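Local coordinates for protein putative S-adenosylmethionine-dependent methyltransferase (PDB 1WYZ) that probably transfers methyl groups from S-adenosylmethionine to a substrate that is not established, at residues Y143-E147 and P148-A152; T157-Q160 and R161-E165; F171-T174 and P175-H179; M181-D184 and I185-C189. All blocks are in the same frame, centred on the assembly; numbering follows the deposited sequence.

Contact 1 (Y143-E147 and P148-A152); sequences YLPIE and PGERA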
loop_
_atom_site.group_PDB
_atom_site.type_symbol
_atom_site.label_atom_id
_atom_site.label_comp_id
_atom_site.label_asym_id
_atom_site.label_seq_id
_atom_site.Cartn_x
_atom_site.Cartn_y
_atom_site.Cartn_z
ATOM N N TYR A 143 9.205 -7.110 10.647
ATOM C CA TYR A 143 9.405 -8.263 11.536
ATOM C C TYR A 143 9.519 -7.782 12.969
ATOM O O TYR A 143 10.076 -6.720 13.213
ATOM C CB TYR A 143 10.669 -9.030 11.153
ATOM C CG TYR A 143 10.550 -9.768 9.848
ATOM C CD1 TYR A 143 10.028 -11.062 9.800
ATOM C CD2 TYR A 143 10.924 -9.165 8.650
ATOM C CE1 TYR A 143 9.876 -11.738 8.580
ATOM C CE2 TYR A 143 10.775 -9.829 7.423
ATOM C CZ TYR A 143 10.248 -11.112 7.393
ATOM O OH TYR A 143 10.048 -11.739 6.180
ATOM N N LEU A 144 8.994 -8.559 13.913
ATOM C CA LEU A 144 9.037 -8.201 15.326
ATOM C C LEU A 144 10.217 -8.861 16.027
ATOM O O LEU A 144 10.813 -9.796 15.493
ATOM C CB LEU A 144 7.744 -8.641 16.008
ATOM C CG LEU A 144 6.464 -8.203 15.306
ATOM C CD1 LEU A 144 5.246 -8.473 16.190
ATOM C CD2 LEU A 144 6.581 -6.721 14.986
ATOM N N PRO A 145 10.567 -8.385 17.238
ATOM C CA PRO A 145 11.682 -8.936 18.014
ATOM C C PRO A 145 11.666 -10.453 18.185
ATOM O O PRO A 145 10.707 -11.041 18.690
ATOM C CB PRO A 145 11.583 -8.183 19.333
ATOM C CG PRO A 145 11.190 -6.821 18.867
ATOM C CD PRO A 145 10.065 -7.154 17.872
ATOM N N ILE A 146 12.769 -11.057 17.757
ATOM C CA ILE A 146 13.007 -12.500 17.773
ATOM C C ILE A 146 12.931 -13.177 19.142
ATOM O O ILE A 146 12.221 -14.171 19.306
ATOM C CB ILE A 146 14.387 -12.793 17.151
ATOM C CG1 ILE A 146 14.568 -11.928 15.895
ATOM C CG2 ILE A 146 14.492 -14.268 16.794
ATOM C CD1 ILE A 146 15.104 -10.532 16.160
ATOM N N GLU A 147 13.668 -12.645 20.114
ATOM C CA GLU A 147 13.693 -13.213 21.459
ATOM C C GLU A 147 12.384 -12.987 22.198
ATOM O O GLU A 147 11.831 -11.889 22.175
ATOM C CB GLU A 147 14.825 -12.598 22.284
ATOM C CG GLU A 147 14.636 -11.117 22.587
ATOM C CD GLU A 147 15.460 -10.645 23.773
ATOM O OE1 GLU A 147 15.348 -11.253 24.859
ATOM O OE2 GLU A 147 16.214 -9.660 23.616
ATOM N N PRO A 148 11.873 -14.024 22.877
ATOM C CA PRO A 148 10.617 -13.903 23.624
ATOM C C PRO A 148 10.706 -12.784 24.660
ATOM O O PRO A 148 11.799 -12.323 24.985
ATOM C CB PRO A 148 10.473 -15.279 24.273
ATOM C CG PRO A 148 11.131 -16.187 23.271
ATOM C CD PRO A 148 12.376 -15.407 22.919
ATOM N N GLY A 149 9.562 -12.343 25.172
ATOM C CA GLY A 149 9.575 -11.284 26.171
ATOM C C GLY A 149 9.816 -9.924 25.547
ATOM O O GLY A 149 9.272 -8.912 25.987
ATOM N N GLU A 150 10.665 -9.901 24.530
ATOM C CA GLU A 150 10.939 -8.670 23.818
ATOM C C GLU A 150 9.812 -8.630 22.784
ATOM O O GLU A 150 9.335 -7.565 22.387
ATOM C CB GLU A 150 12.303 -8.741 23.126
ATOM C CG GLU A 150 12.817 -7.397 22.621
ATOM C CD GLU A 150 13.389 -6.520 23.728
ATOM O OE1 GLU A 150 12.685 -6.281 24.737
ATOM O OE2 GLU A 150 14.546 -6.064 23.581
ATOM N N ARG A 151 9.382 -9.821 22.377
ATOM C CA ARG A 151 8.306 -9.965 21.406
ATOM C C ARG A 151 6.966 -9.717 22.082
ATOM O O ARG A 151 6.015 -9.249 21.458
ATOM C CB ARG A 151 8.343 -11.365 20.788
ATOM C CG ARG A 151 7.384 -11.537 19.632
ATOM C CD ARG A 151 7.944 -12.483 18.603
ATOM N NE ARG A 151 7.149 -13.699 18.504
ATOM C CZ ARG A 151 7.349 -14.644 17.594
ATOM N NH1 ARG A 151 8.327 -14.520 16.703
ATOM N NH2 ARG A 151 6.554 -15.704 17.562
ATOM N N ALA A 152 6.893 -10.038 23.368
ATOM C CA ALA A 152 5.676 -9.822 24.129
ATOM C C ALA A 152 5.560 -8.328 24.397
ATOM O O ALA A 152 4.467 -7.773 24.395
ATOM C CB ALA A 152 5.738 -10.589 25.433
#
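Near its plane and at its edge, the guanidinium of Arg151 has the carbonyl oxygen of Pro145, which comes closest to the aliphatic chain behind it: Pro145 O lies 3.1 Å from Arg151 CD and 3.2 Å from Arg151 CB. Beyond this edge Arg151 NH1 and NH2 form salt bridges to Glu173 and Asp184 respectively. Two other flat groups, the carboxylates of Glu147 and Glu150, are turned 49° against each other, with Glu147 OE2 and Glu150 OE2 4.0 Å apart; like charges this close probably disfavour full ionisation of both. Their contact is made by methylenes. Glu147 CG is wedged between its own backbone N and carbonyl carbon (chi1 67°), and from there meets Glu150 CB at 3.4 Å. One atom further along, Glu150 CG touches Pro145 CB at 3.6 Å, the two side chains crossing at about a right angle. Glu147 O takes a weak bond from Arg151 N at 3.2 Å, spanning the loop and the first helical turn. Gly149, with phi at 77°, is the N-cap residue. This is a loop entering a helix N terminus, the start of the beta-alpha-beta crossover from strand 138-143 to strand 168-173.

Contact 2 (T157-Q160 and R161-E165); sequences TLEQ and RVYAE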
loop_
_atom_site.group_PDB
_atom_site.type_symbol
_atom_site.label_atom_id
_atom_site.label_comp_id
_atom_site.label_asym_id
_atom_site.label_seq_id
_atom_site.Cartn_x
_atom_site.Cartn_y
_atom_site.Cartn_z
ATOM N N THR A 157 2.759 -3.335 23.173
ATOM C CA THR A 157 2.823 -1.913 22.837
ATOM C C THR A 157 2.010 -1.624 21.590
ATOM O O THR A 157 1.296 -0.622 21.524
ATOM C CB THR A 157 4.282 -1.441 22.595
ATOM O OG1 THR A 157 5.101 -1.804 23.711
ATOM C CG2 THR A 157 4.330 0.070 22.443
ATOM N N LEU A 158 2.125 -2.491 20.591
ATOM C CA LEU A 158 1.361 -2.310 19.362
ATOM C C LEU A 158 -0.105 -2.250 19.754
ATOM O O LEU A 158 -0.826 -1.313 19.385
ATOM C CB LEU A 158 1.587 -3.486 18.414
ATOM C CG LEU A 158 2.537 -3.336 17.225
ATOM C CD1 LEU A 158 3.712 -2.433 17.558
ATOM C CD2 LEU A 158 3.027 -4.721 16.831
ATOM N N GLU A 159 -0.523 -3.248 20.534
ATOM C CA GLU A 159 -1.903 -3.360 20.998
ATOM C C GLU A 159 -2.367 -2.099 21.729
ATOM O O GLU A 159 -3.469 -1.603 21.485
ATOM C CB GLU A 159 -2.059 -4.597 21.894
ATOM C CG GLU A 159 -3.495 -4.867 22.337
ATOM C CD GLU A 159 -3.670 -6.208 23.050
ATOM O OE1 GLU A 159 -2.812 -6.558 23.894
ATOM O OE2 GLU A 159 -4.679 -6.901 22.778
ATOM N N GLN A 160 -1.524 -1.567 22.610
ATOM C CA GLN A 160 -1.898 -0.360 23.340
ATOM C C GLN A 160 -2.108 0.797 22.354
ATOM O O GLN A 160 -3.060 1.571 22.489
ATOM C CB GLN A 160 -0.831 -0.014 24.394
ATOM C CG GLN A 160 -0.864 -0.949 25.612
ATOM C CD GLN A 160 0.337 -0.784 26.536
ATOM O OE1 GLN A 160 1.483 -0.793 26.083
ATOM N NE2 GLN A 160 0.081 -0.646 27.834
ATOM N N ARG A 161 -1.236 0.895 21.352
ATOM C CA ARG A 161 -1.348 1.948 20.349
ATOM C C ARG A 161 -2.649 1.791 19.562
ATOM O O ARG A 161 -3.248 2.774 19.111
ATOM C CB ARG A 161 -0.146 1.913 19.396
ATOM C CG ARG A 161 0.942 2.913 19.746
ATOM C CD ARG A 161 2.108 2.805 18.783
ATOM N NE ARG A 161 3.091 3.874 18.947
ATOM C CZ ARG A 161 4.197 3.976 18.216
ATOM N NH1 ARG A 161 4.461 3.074 17.280
ATOM N NH2 ARG A 161 5.036 4.984 18.410
ATOM N N VAL A 162 -3.078 0.546 19.401
ATOM C CA VAL A 162 -4.318 0.271 18.691
ATOM C C VAL A 162 -5.461 1.125 19.240
ATOM O O VAL A 162 -6.185 1.778 18.490
ATOM C CB VAL A 162 -4.728 -1.194 18.849
ATOM C CG1 VAL A 162 -6.049 -1.436 18.150
ATOM C CG2 VAL A 162 -3.643 -2.096 18.291
ATOM N N TYR A 163 -5.611 1.095 20.562
ATOM C CA TYR A 163 -6.654 1.827 21.265
ATOM C C TYR A 163 -6.279 3.269 21.551
ATOM O O TYR A 163 -7.150 4.117 21.699
ATOM C CB TYR A 163 -6.947 1.132 22.582
ATOM C CG TYR A 163 -7.404 -0.286 22.425
ATOM C CD1 TYR A 163 -8.747 -0.583 22.210
ATOM C CD2 TYR A 163 -6.500 -1.343 22.521
ATOM C CE1 TYR A 163 -9.191 -1.915 22.097
ATOM C CE2 TYR A 163 -6.931 -2.678 22.409
ATOM C CZ TYR A 163 -8.280 -2.948 22.199
ATOM O OH TYR A 163 -8.714 -4.239 22.078
ATOM N N ALA A 164 -4.989 3.546 21.655
ATOM C CA ALA A 164 -4.550 4.901 21.930
ATOM C C ALA A 164 -4.647 5.828 20.723
ATOM O O ALA A 164 -4.817 7.038 20.893
ATOM C CB ALA A 164 -3.121 4.888 22.448
ATOM N N GLU A 165 -4.538 5.265 19.515
ATOM C CA GLU A 165 -4.576 6.065 18.286
ATOM C C GLU A 165 -5.543 5.569 17.215
ATOM O O GLU A 165 -5.532 6.080 16.094
ATOM C CB GLU A 165 -3.180 6.143 17.653
ATOM C CG GLU A 165 -2.089 6.780 18.506
ATOM C CD GLU A 165 -0.728 6.746 17.816
ATOM O OE1 GLU A 165 -0.608 7.327 16.712
ATOM O OE2 GLU A 165 0.221 6.138 18.368
#
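Gln160 O is shared by two backbone donors: Ala164 N at 2.9 Å, in the regular i to i+4 bond, and Tyr163 N at 3.2 Å, in a weak i to i+3 bond beside it. The helix is the connector of a beta-alpha-beta crossover, 150-165, between strands 138-143 and 168-173. Further back the regular i to i+4 ladder continues: Arg161 N bonds to Thr157 O at 3.0 Å with an N-H...O angle of 161°, and Val162 N bonds to Leu158 O at 2.9 Å. Val162 lays CG2 against that same carbonyl, 3.1 Å from Leu158 O, on the flank that faces Gln169 of strand 168-173. On another flank Glu159 and Tyr163 run side by side and point the same way, carboxylate and ring planes 39° apart. Glu159 reaches its position because CG is anti to the backbone N (chi1 -175°) and the chain stays extended; Glu159 OE2 and Tyr163 OH are both hydrogen-bonded to Thr193 OG1, and Arg190 adds a salt bridge to the acid. Arg161 instead stretches toward the second subunit, where it pairs with Glu165 of that chain. Where the side chains of Glu159 and Tyr163 touch, Glu159 CG is 4.1 Å from Tyr163 CE2.

Contact 3 (F171-T174 and P175-H179); sequences FIET and PYRNH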
loop_
_atom_site.group_PDB
_atom_site.type_symbol
_atom_site.label_atom_id
_atom_site.label_comp_id
_atom_site.label_asym_id
_atom_site.label_seq_id
_atom_site.Cartn_x
_atom_site.Cartn_y
_atom_site.Cartn_z
ATOM N N PHE A 171 2.313 -6.461 10.946
ATOM C CA PHE A 171 3.646 -7.045 11.020
ATOM C C PHE A 171 3.674 -8.406 10.318
ATOM O O PHE A 171 2.644 -9.081 10.213
ATOM C CB PHE A 171 4.104 -7.158 12.483
ATOM C CG PHE A 171 3.130 -7.866 13.394
ATOM C CD1 PHE A 171 3.188 -9.256 13.564
ATOM C CD2 PHE A 171 2.181 -7.144 14.117
ATOM C CE1 PHE A 171 2.322 -9.919 14.443
ATOM C CE2 PHE A 171 1.301 -7.802 15.007
ATOM C CZ PHE A 171 1.381 -9.195 15.163
ATOM N N ILE A 172 4.841 -8.798 9.817
ATOM C CA ILE A 172 4.975 -10.066 9.112
ATOM C C ILE A 172 5.904 -11.032 9.835
ATOM O O ILE A 172 6.618 -10.642 10.770
ATOM C CB ILE A 172 5.503 -9.857 7.686
ATOM C CG1 ILE A 172 6.922 -9.286 7.738
ATOM C CG2 ILE A 172 4.569 -8.922 6.921
ATOM C CD1 ILE A 172 7.679 -9.318 6.411
ATOM N N GLU A 173 5.886 -12.290 9.395
ATOM C CA GLU A 173 6.700 -13.339 10.004
ATOM C C GLU A 173 7.266 -14.339 9.012
ATOM O O GLU A 173 6.638 -14.651 7.999
ATOM C CB GLU A 173 5.882 -14.102 11.046
ATOM C CG GLU A 173 6.323 -13.835 12.474
ATOM C CD GLU A 173 7.723 -14.356 12.772
ATOM O OE1 GLU A 173 8.640 -14.157 11.944
ATOM O OE2 GLU A 173 7.905 -14.956 13.853
ATOM N N THR A 174 8.457 -14.848 9.318
ATOM C CA THR A 174 9.107 -15.828 8.455
ATOM C C THR A 174 8.246 -17.095 8.427
ATOM O O THR A 174 7.709 -17.515 9.454
ATOM C CB THR A 174 10.541 -16.150 8.955
ATOM O OG1 THR A 174 11.244 -16.887 7.950
ATOM C CG2 THR A 174 10.495 -16.970 10.231
ATOM N N PRO A 175 8.117 -17.719 7.247
ATOM C CA PRO A 175 7.314 -18.932 7.071
ATOM C C PRO A 175 7.275 -19.940 8.223
ATOM O O PRO A 175 6.196 -20.272 8.719
ATOM C CB PRO A 175 7.849 -19.519 5.754
ATOM C CG PRO A 175 9.220 -18.909 5.613
ATOM C CD PRO A 175 8.981 -17.502 6.077
ATOM N N TYR A 176 8.429 -20.416 8.670
ATOM C CA TYR A 176 8.444 -21.396 9.753
ATOM C C TYR A 176 7.886 -20.883 11.086
ATOM O O TYR A 176 7.133 -21.589 11.759
ATOM C CB TYR A 176 9.867 -21.921 9.955
ATOM C CG TYR A 176 9.957 -23.431 10.001
ATOM C CD1 TYR A 176 9.392 -24.217 8.992
ATOM C CD2 TYR A 176 10.617 -24.077 11.042
ATOM C CE1 TYR A 176 9.488 -25.616 9.024
ATOM C CE2 TYR A 176 10.718 -25.474 11.081
ATOM C CZ TYR A 176 10.151 -26.235 10.071
ATOM O OH TYR A 176 10.245 -27.609 10.107
ATOM N N ARG A 177 8.253 -19.658 11.456
ATOM C CA ARG A 177 7.822 -19.044 12.714
ATOM C C ARG A 177 6.323 -18.719 12.855
ATOM O O ARG A 177 5.877 -18.285 13.923
ATOM C CB ARG A 177 8.631 -17.766 12.948
ATOM C CG ARG A 177 9.909 -17.936 13.740
ATOM C CD ARG A 177 9.624 -17.858 15.232
ATOM N NE ARG A 177 10.842 -17.949 16.037
ATOM C CZ ARG A 177 10.870 -17.850 17.364
ATOM N NH1 ARG A 177 9.747 -17.657 18.044
ATOM N NH2 ARG A 177 12.022 -17.948 18.013
ATOM N N ASN A 178 5.554 -18.936 11.793
ATOM C CA ASN A 178 4.124 -18.627 11.796
ATOM C C ASN A 178 3.290 -19.103 12.976
ATOM O O ASN A 178 2.689 -18.297 13.687
ATOM C CB ASN A 178 3.473 -19.135 10.510
ATOM C CG ASN A 178 3.302 -18.048 9.475
ATOM O OD1 ASN A 178 2.758 -16.983 9.762
ATOM N ND2 ASN A 178 3.765 -18.313 8.258
ATOM N N HIS A 179 3.238 -20.412 13.177
ATOM C CA HIS A 179 2.444 -20.956 14.257
ATOM C C HIS A 179 2.929 -20.506 15.631
ATOM O O HIS A 179 2.133 -20.368 16.558
ATOM C CB HIS A 179 2.415 -22.481 14.181
ATOM C CG HIS A 179 1.043 -23.059 14.338
ATOM N ND1 HIS A 179 0.113 -23.056 13.320
ATOM C CD2 HIS A 179 0.422 -23.605 15.412
ATOM C CE1 HIS A 179 -1.020 -23.574 13.759
ATOM N NE2 HIS A 179 -0.860 -23.914 15.025
#
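Apolar and mixed contacts come first: the carboxylate of Glu173 rests against the aliphatic base of Arg177, with Glu173 OE2 3.0 Å from Arg177 CB and 3.6 Å from Arg177 CG. This is the turn between strand 168-173 and helix 178-188 in the domain built on the mixed sheet. Thr174 supports the same arginine with its methyl, Thr174 CG2 lying 3.4 Å from Arg177 CB, while its hydroxyl goes the other way. With OG1 anti to the backbone N (chi1 -168°), Thr174 OG1 sits beside the edge of the Pro175 ring, 3.0 Å from Pro175 CD. Arg177 CB and CG thus meet an acid and a methyl that come from two different directions.

Charge takes a different route. Although Glu173 and Arg177 have opposite charges, Glu173 OE2 and Arg177 NE stay 4.7 Å apart; the same oxygen is spent on a salt bridge with Arg151 of helix 150-165, which probably stabilises its negative charge.

The hydrogen bonds are short-range, within each half of the turn. Thr174 N donates to Glu173 OE1 at 2.7 Å, approaching from above the carboxylate plane, so the acid folds back on its own chain and its rotation is restrained. At the helix start Pro175 O receives Asn178 N weakly, and Asn178 ND2 also donates to Pro175 O at 3.2 Å, with an N-H...O angle of 136°.

Contact 4 (M181-D184 and I185-C189); sequences MIED and ILQNC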
loop_
_atom_site.group_PDB
_atom_site.type_symbol
_atom_site.label_atom_id
_atom_site.label_comp_id
_atom_site.label_asym_id
_atom_site.label_seq_id
_atom_site.Cartn_x
_atom_site.Cartn_y
_atom_site.Cartn_z
HETATM N N MSE A 181 4.052 -17.642 16.282
HETATM C CA MSE A 181 3.598 -16.262 16.424
HETATM C C MSE A 181 2.143 -16.220 16.889
HETATM O O MSE A 181 1.839 -15.555 17.876
HETATM C CB MSE A 181 3.748 -15.501 15.103
HETATM C CG MSE A 181 3.183 -14.077 15.137
HETATM SE SE MSE A 181 4.199 -12.802 16.215
HETATM C CE MSE A 181 3.337 -13.012 17.921
ATOM N N ILE A 182 1.247 -16.932 16.204
ATOM C CA ILE A 182 -0.149 -16.923 16.624
ATOM C C ILE A 182 -0.253 -17.319 18.095
ATOM O O ILE A 182 -1.069 -16.772 18.839
ATOM C CB ILE A 182 -1.046 -17.861 15.749
ATOM C CG1 ILE A 182 -0.477 -19.284 15.720
ATOM C CG2 ILE A 182 -1.181 -17.295 14.337
ATOM C CD1 ILE A 182 -0.898 -20.150 16.890
ATOM N N GLU A 183 0.590 -18.255 18.519
ATOM C CA GLU A 183 0.599 -18.694 19.908
ATOM C C GLU A 183 0.955 -17.490 20.758
ATOM O O GLU A 183 0.340 -17.259 21.792
ATOM C CB GLU A 183 1.633 -19.809 20.129
ATOM C CG GLU A 183 1.865 -20.177 21.595
ATOM C CD GLU A 183 0.697 -20.937 22.218
ATOM O OE1 GLU A 183 -0.454 -20.766 21.749
ATOM O OE2 GLU A 183 0.934 -21.695 23.190
ATOM N N ASP A 184 1.942 -16.715 20.316
ATOM C CA ASP A 184 2.355 -15.525 21.062
ATOM C C ASP A 184 1.295 -14.415 21.116
ATOM O O ASP A 184 1.115 -13.772 22.160
ATOM C CB ASP A 184 3.660 -14.950 20.500
ATOM C CG ASP A 184 4.874 -15.760 20.905
ATOM O OD1 ASP A 184 4.947 -16.172 22.078
ATOM O OD2 ASP A 184 5.759 -15.976 20.050
ATOM N N ILE A 185 0.600 -14.197 20.003
ATOM C CA ILE A 185 -0.423 -13.166 19.945
ATOM C C ILE A 185 -1.557 -13.440 20.932
ATOM O O ILE A 185 -1.987 -12.540 21.664
ATOM C CB ILE A 185 -0.986 -13.037 18.507
ATOM C CG1 ILE A 185 0.153 -12.647 17.563
ATOM C CG2 ILE A 185 -2.104 -11.989 18.458
ATOM C CD1 ILE A 185 0.515 -11.201 17.497
ATOM N N LEU A 186 -2.014 -14.689 20.977
ATOM C CA LEU A 186 -3.111 -15.070 21.860
ATOM C C LEU A 186 -2.729 -15.238 23.330
ATOM O O LEU A 186 -3.599 -15.318 24.203
ATOM C CB LEU A 186 -3.780 -16.339 21.331
ATOM C CG LEU A 186 -2.907 -17.579 21.126
ATOM C CD1 LEU A 186 -2.721 -18.305 22.459
ATOM C CD2 LEU A 186 -3.579 -18.502 20.104
ATOM N N GLN A 187 -1.433 -15.292 23.612
ATOM C CA GLN A 187 -0.993 -15.403 24.992
ATOM C C GLN A 187 -0.860 -14.007 25.590
ATOM O O GLN A 187 -1.300 -13.760 26.712
ATOM C CB GLN A 187 0.353 -16.121 25.089
ATOM C CG GLN A 187 0.285 -17.583 24.723
ATOM C CD GLN A 187 -0.641 -18.342 25.634
ATOM O OE1 GLN A 187 -1.170 -19.386 25.263
ATOM N NE2 GLN A 187 -0.840 -17.824 26.841
ATOM N N ASN A 188 -0.283 -13.089 24.818
ATOM C CA ASN A 188 -0.056 -11.715 25.272
ATOM C C ASN A 188 -1.132 -10.667 24.976
ATOM O O ASN A 188 -1.199 -9.644 25.661
ATOM C CB ASN A 188 1.276 -11.208 24.714
ATOM C CG ASN A 188 2.406 -12.184 24.937
ATOM O OD1 ASN A 188 2.656 -13.062 24.107
ATOM N ND2 ASN A 188 3.085 -12.055 26.072
ATOM N N CYS A 189 -1.967 -10.904 23.971
ATOM C CA CYS A 189 -2.994 -9.930 23.623
ATOM C C CYS A 189 -4.310 -10.135 24.348
ATOM O O CYS A 189 -4.585 -11.225 24.859
ATOM C CB CYS A 189 -3.219 -9.926 22.112
ATOM S SG CYS A 189 -1.795 -9.244 21.191
#
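Met181, a selenomethionine here, sets CG anti to its backbone N (chi1 175°) and then bends at both later torsions, so that its methyl swings back over Ile185. The two chains meet obliquely: Met181 CE is 3.2 Å from Ile185 CG1 and 3.4 Å from Ile185 CD1. This is an i to i+4 pair on the inner flank of helix 178-188, a helix lying against the mixed sheet; Phe171 of strand 168-173 and Leu155 of helix 150-165 cover both residues.

Next in sequence, and on a neighbouring flank, Leu186 holds CG between N and carbonyl carbon (chi1 57°), which presses it over the backbone: Leu186 CG lies 3.0 Å from Ile182 O. Its CD1 branch touches Glu183 OE1 at 3.4 Å, so a carboxylate oxygen lies against the methyl.

Across the contact the backbone ladder is regular at Ile185, where Ile185 N bonds to Met181 O at 2.8 Å, nearly along the C=O axis. Gln187 N is less well placed and splits two weak bonds between Glu183 O and Asp184 O. Asp184 directs its carboxylate off the helix to Arg151, in a salt bridge that ties this helix to 150-165. Near the end of the helix, Asn188 N donates to Asp184 O at 3.1 Å, with an N-H...O angle of 165°.

In the fold
The four local contacts follow one another along the chain without nesting or crossing. Contact 1 closes the loop between strand 138-143 and helix 150-165; contact 2 lies further along that helix, its centre about 17 Å away, near the partner subunit. The chain returns through strand 168-173 to contact 3, which closes the turn into helix 178-188, and contact 4 follows on that helix. In space contacts 1, 3 and 4 converge, their centres 11 to 12 Å apart, meeting through the charged end of Arg151 and the ring of Phe171. Leu158 on Phe171 and Glu159 on Cys189 join contact 2 to this cluster, tying both helices to the mixed sheet.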